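PDB 6RA3: putative dioxygenase (1H-3-hydroxy-4-oxoquinaldine 2,4-dioxygenase), which cleaves the ring of the Pseudomonas quinolone signal PQS with dioxygen, forming N-octanoylanthranilate and carbon monoxide, on an alpha/beta-hydrolase fold. Local coordinates for residues H95-W100 / E189-W194; L122-A127 / S196-M201. All coordinates share one frame; numbering follows the deposited sequence.

In the fold
Contacts 1 and 2 are neighbours, with centres about 7 Å apart on the same side of the chain's centre. Their segments alternate along the chain. Helix 177-194 of contact 1 is followed directly by helix 197-202 of contact 2. Side chains of contact 1 meet the loop 122-127. The hydroxyl Y191 OH hydrogen-bonds I123 O at 2.9 Å, and H97 ND1 packs against L122 CD1 at 3.3 Å. H97 probably binds the substrate. Its side chain is about 5 Å from that of H246, the likely proton donor/acceptor, measured between nearest atoms. Contact 1 holds H97 itself; contact 2 borders the site too, the I123 side chain lying about 6 Å from that of H246.

Contact 1: residues H95-W100 / E189-W194; sequences HAHGGW and EAYRTW
W100 turns the edge of its indole into the face of Y191. This is an edge-to-face pair. The six-membered ring of W100 and the Y191 ring have centroids 5.0 Å apart and planes at 78°. W100 CZ2 stands over the middle of the phenol ring, 3.6 Å from Y191 CE1.

A190 uses a broad face of the same indole. A190 CB sits 3.6 Å from the centroid of the W100 six-membered ring, almost on the ring normal, in a CH-pi contact. W194 comes to the far end of the indole. W100 CZ3 and W194 CD1 are 3.6 Å apart. The six-membered ring of W100 and the five-membered ring of W194 are tilted by 29°, but they are slid apart and barely overlap.

H97 meets the hydroxyl end of the phenol, at the ring's edge. H97 CE1 lies 3.2 Å from Y191 OH, in a rim-to-rim meeting with neither ring over the other. The polar end of Y191 is held by I123 O, which hydrogen-bonds the hydroxyl. In W100, CG lies anti to the carbonyl carbon (chi1 -65°). This carries the indole back toward H97, where W100 NE1 gives a weak hydrogen bond to H97 ND1 at 3.3 Å. No hydrogen bond crosses between the segments; aromatic and apolar packing joins them.

The turn at A96 and H97 has the form of the nucleophile elbow of alpha/beta hydrolases, between strand 90-95 and helix 99-109. The last turns of helix 177-194 pack beside it. I71 of helix 71-84 touches both W100 and A190, while P197 and R200 of helix 197-202 also lie against W100.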
# COMPACT_ATOMS: atom_id res chain seq x y z
N HIS A 95 -1.86 17.35 15.26
CA HIS A 95 -0.57 17.29 15.93
C HIS A 95 0.25 18.54 15.68
O HIS A 95 0.40 18.98 14.53
CB HIS A 95 0.24 16.08 15.50
CG HIS A 95 1.59 16.04 16.13
ND1 HIS A 95 2.73 16.44 15.47
CD2 HIS A 95 1.98 15.67 17.37
CE1 HIS A 95 3.77 16.29 16.27
NE2 HIS A 95 3.34 15.83 17.43
N ALA A 96 0.83 19.07 16.76
CA ALA A 96 1.63 20.29 16.74
C ALA A 96 1.10 21.27 15.70
O ALA A 96 -0.07 21.67 15.73
CB ALA A 96 3.10 19.96 16.49
N HIS A 97 1.93 21.64 14.74
CA HIS A 97 1.57 22.77 13.92
C HIS A 97 0.48 22.46 12.90
O HIS A 97 -0.05 23.39 12.31
CB HIS A 97 2.85 23.35 13.32
CG HIS A 97 3.78 23.82 14.39
ND1 HIS A 97 3.59 25.02 15.05
CD2 HIS A 97 4.81 23.21 15.02
CE1 HIS A 97 4.52 25.15 15.99
NE2 HIS A 97 5.27 24.07 15.99
N GLY A 98 0.05 21.19 12.77
CA GLY A 98 -1.23 20.95 12.13
C GLY A 98 -2.39 21.64 12.85
O GLY A 98 -3.42 21.93 12.22
N GLY A 99 -2.22 21.93 14.15
CA GLY A 99 -3.22 22.71 14.88
C GLY A 99 -3.63 23.98 14.16
O GLY A 99 -4.79 24.39 14.23
N TRP A 100 -2.69 24.61 13.45
CA TRP A 100 -3.04 25.85 12.78
C TRP A 100 -4.10 25.63 11.73
O TRP A 100 -4.99 26.46 11.56
CB TRP A 100 -1.81 26.51 12.15
CG TRP A 100 -0.77 26.97 13.10
CD1 TRP A 100 0.35 26.29 13.49
CD2 TRP A 100 -0.73 28.23 13.78
NE1 TRP A 100 1.08 27.06 14.37
CE2 TRP A 100 0.43 28.25 14.58
CE3 TRP A 100 -1.57 29.36 13.79
CZ2 TRP A 100 0.79 29.34 15.38
CZ3 TRP A 100 -1.20 30.45 14.60
CH2 TRP A 100 -0.04 30.42 15.37
N GLU A 189 5.69 32.01 9.64
CA GLU A 189 4.72 33.03 9.25
C GLU A 189 3.48 33.00 10.15
O GLU A 189 2.89 34.05 10.41
CB GLU A 189 4.31 32.84 7.79
CG GLU A 189 3.27 33.84 7.27
CD GLU A 189 2.56 33.35 6.02
OE1 GLU A 189 3.03 32.35 5.42
OE2 GLU A 189 1.54 33.96 5.63
N ALA A 190 3.06 31.81 10.58
CA ALA A 190 1.86 31.71 11.41
C ALA A 190 2.06 32.47 12.73
O ALA A 190 1.18 33.22 13.17
CB ALA A 190 1.53 30.24 11.66
N TYR A 191 3.23 32.32 13.35
CA TYR A 191 3.48 33.05 14.60
C TYR A 191 3.69 34.54 14.37
O TYR A 191 3.38 35.34 15.26
CB TYR A 191 4.69 32.47 15.31
CG TYR A 191 4.39 31.17 16.02
CD1 TYR A 191 4.60 29.96 15.39
CD2 TYR A 191 3.89 31.17 17.32
CE1 TYR A 191 4.32 28.75 16.03
CE2 TYR A 191 3.62 29.97 17.98
CZ TYR A 191 3.83 28.76 17.32
OH TYR A 191 3.58 27.56 17.93
N ARG A 192 4.19 34.94 13.20
CA ARG A 192 4.32 36.36 12.89
C ARG A 192 2.98 37.01 12.61
O ARG A 192 2.80 38.21 12.86
CB ARG A 192 5.22 36.59 11.67
CG ARG A 192 6.68 36.27 11.86
CD ARG A 192 7.52 36.86 10.73
NE ARG A 192 6.75 37.11 9.52
CZ ARG A 192 6.72 36.32 8.44
NH1 ARG A 192 7.43 35.20 8.41
NH2 ARG A 192 5.98 36.67 7.39
N THR A 193 2.04 36.27 12.05
CA THR A 193 0.73 36.82 11.70
C THR A 193 -0.15 36.97 12.93
O THR A 193 -0.71 38.05 13.18
CB THR A 193 0.05 35.89 10.68
OG1 THR A 193 0.94 35.69 9.58
CG2 THR A 193 -1.31 36.47 10.20
N TRP A 194 -0.28 35.90 13.70
CA TRP A 194 -1.25 35.79 14.78
C TRP A 194 -0.67 36.12 16.13
O TRP A 194 -1.43 36.42 17.06
CB TRP A 194 -1.82 34.36 14.84
CG TRP A 194 -2.63 34.04 13.67
CD1 TRP A 194 -2.28 33.24 12.63
CD2 TRP A 194 -3.94 34.54 13.37
NE1 TRP A 194 -3.28 33.21 11.70
CE2 TRP A 194 -4.32 34.00 12.14
CE3 TRP A 194 -4.83 35.39 14.05
CZ2 TRP A 194 -5.57 34.26 11.54
CZ3 TRP A 194 -6.07 35.66 13.45
CH2 TRP A 194 -6.42 35.09 12.21

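Contact 2: residues L122-A127 / S196-M201; sequences LIMTPA and SPMRRM
M124 wedges its side chain against the start of helix 197-202, where it touches P197, M198 and, one turn on, M201. It has the largest buried surface of the contact. Its chain bends at chi2 (-71°), which brings the sulfur round to the helix. There M124 SD lies 3.8 Å from P197 CB and 3.7 Å from M198 CG. M124 SD is 3.3 Å from M201 CE, and the two methyl carbons M124 CE and M201 CE are tight at 3.5 Å. M198 and M201 each cross M124 at about a right angle. The extended chain of M198 reaches back to M124 CB with its own methyl.

P197 is the first residue of the helix. P197 CB touches both the M124 sulfur and L122, which meet it from directions about a right angle apart. L122 CD2 is 3.9 Å from P197 CB.

S196 precedes it as the N-cap. S196 OG stands between the backbone N and the carbonyl carbon (chi1 81°), where it takes a weak but nearly straight capping bond from R199 N at 3.4 Å. A water ties this hydroxyl to the loop. It lies 2.7 Å from S196 OG and donates to M124 O at 3.0 Å. The CB of S196 rests against the carbonyl oxygens of M124 and T125.

The hydroxyl of Y222 hydrogen-bonds M124 N. H226 of helix 221-232 packs on both M124 and M198.

The arrangement is a serine-capped helix start with proline in its first turn, packed on a loop. The loop leaves strand 116-120, and helix 197-202 leads back toward strand 209-214. Between these strands lies a largely helical insertion, the usual place of the cap, or lid, in the alpha/beta-hydrolase fold.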
# COMPACT_ATOMS: atom_id res chain seq x y z
N LEU A 122 1.17 21.92 20.74
CA LEU A 122 1.37 23.12 19.93
C LEU A 122 1.78 24.29 20.83
O LEU A 122 1.08 24.59 21.81
CB LEU A 122 0.10 23.46 19.15
CG LEU A 122 0.04 24.78 18.39
CD1 LEU A 122 1.17 24.90 17.35
CD2 LEU A 122 -1.31 24.95 17.73
N ILE A 123 2.90 24.94 20.51
CA ILE A 123 3.43 26.04 21.33
C ILE A 123 2.39 27.15 21.41
O ILE A 123 2.02 27.76 20.40
CB ILE A 123 4.77 26.53 20.75
CG1 ILE A 123 5.87 25.47 20.92
CG2 ILE A 123 5.24 27.83 21.38
CD1 ILE A 123 6.17 25.10 22.36
N MET A 124 1.89 27.42 22.62
CA MET A 124 0.80 28.37 22.78
C MET A 124 1.28 29.79 23.07
O MET A 124 0.52 30.74 22.87
CB MET A 124 -0.15 27.88 23.88
CG MET A 124 -1.01 26.67 23.47
SD MET A 124 -2.28 27.13 22.26
CE MET A 124 -2.74 25.47 21.70
N THR A 125 2.53 29.94 23.52
CA THR A 125 3.18 31.24 23.63
C THR A 125 3.48 31.82 22.25
O THR A 125 3.31 31.14 21.23
CB THR A 125 4.48 31.11 24.42
OG1 THR A 125 5.36 30.20 23.74
CG2 THR A 125 4.24 30.59 25.82
N PRO A 126 3.92 33.08 22.17
CA PRO A 126 4.60 33.53 20.94
C PRO A 126 5.86 32.71 20.69
O PRO A 126 6.46 32.12 21.61
CB PRO A 126 4.92 35.00 21.22
CG PRO A 126 3.85 35.44 22.20
CD PRO A 126 3.61 34.21 23.06
N ALA A 127 6.26 32.66 19.43
CA ALA A 127 7.38 31.81 19.03
C ALA A 127 8.64 32.19 19.80
O ALA A 127 9.16 33.30 19.63
CB ALA A 127 7.63 31.93 17.53
N SER A 196 0.39 34.20 18.42
CA SER A 196 0.40 32.88 19.04
C SER A 196 -0.90 32.17 18.68
O SER A 196 -1.86 32.81 18.23
CB SER A 196 0.56 32.98 20.57
OG SER A 196 -0.68 33.28 21.19
N PRO A 197 -0.96 30.85 18.88
CA PRO A 197 -2.22 30.13 18.60
C PRO A 197 -3.38 30.56 19.49
O PRO A 197 -4.55 30.55 19.06
CB PRO A 197 -1.84 28.66 18.84
CG PRO A 197 -0.35 28.63 19.01
CD PRO A 197 0.06 29.98 19.48
N MET A 198 -3.10 30.96 20.74
CA MET A 198 -4.17 31.43 21.62
C MET A 198 -4.81 32.70 21.07
O MET A 198 -6.04 32.85 21.09
CB MET A 198 -3.63 31.66 23.02
CG MET A 198 -3.30 30.36 23.74
SD MET A 198 -2.65 30.61 25.39
CE MET A 198 -2.93 29.02 26.21
N ARG A 199 -3.99 33.62 20.55
CA ARG A 199 -4.55 34.80 19.90
C ARG A 199 -5.33 34.41 18.65
O ARG A 199 -6.40 34.97 18.37
CB ARG A 199 -3.44 35.80 19.59
CG ARG A 199 -2.94 36.54 20.85
CD ARG A 199 -1.77 37.48 20.57
NE ARG A 199 -2.14 38.61 19.70
CZ ARG A 199 -2.86 39.66 20.09
NH1 ARG A 199 -3.32 39.74 21.33
NH2 ARG A 199 -3.14 40.63 19.23
N ARG A 200 -4.82 33.43 17.90
CA ARG A 200 -5.61 32.92 16.78
C ARG A 200 -6.97 32.42 17.27
O ARG A 200 -8.01 32.73 16.68
CB ARG A 200 -4.84 31.83 16.02
CG ARG A 200 -5.33 31.62 14.56
CD ARG A 200 -6.64 30.80 14.45
NE ARG A 200 -7.22 30.85 13.11
CZ ARG A 200 -8.23 31.64 12.74
NH1 ARG A 200 -8.81 32.44 13.62
NH2 ARG A 200 -8.66 31.63 11.48
N MET A 201 -6.98 31.68 18.39
CA MET A 201 -8.24 31.14 18.92
C MET A 201 -9.22 32.24 19.34
O MET A 201 -10.44 32.12 19.10
CB MET A 201 -7.97 30.23 20.11
CG MET A 201 -7.22 28.97 19.75
SD MET A 201 -7.13 27.83 21.10
CE MET A 201 -5.43 27.66 21.56
O HOH W 1 -0.40 33.44 23.90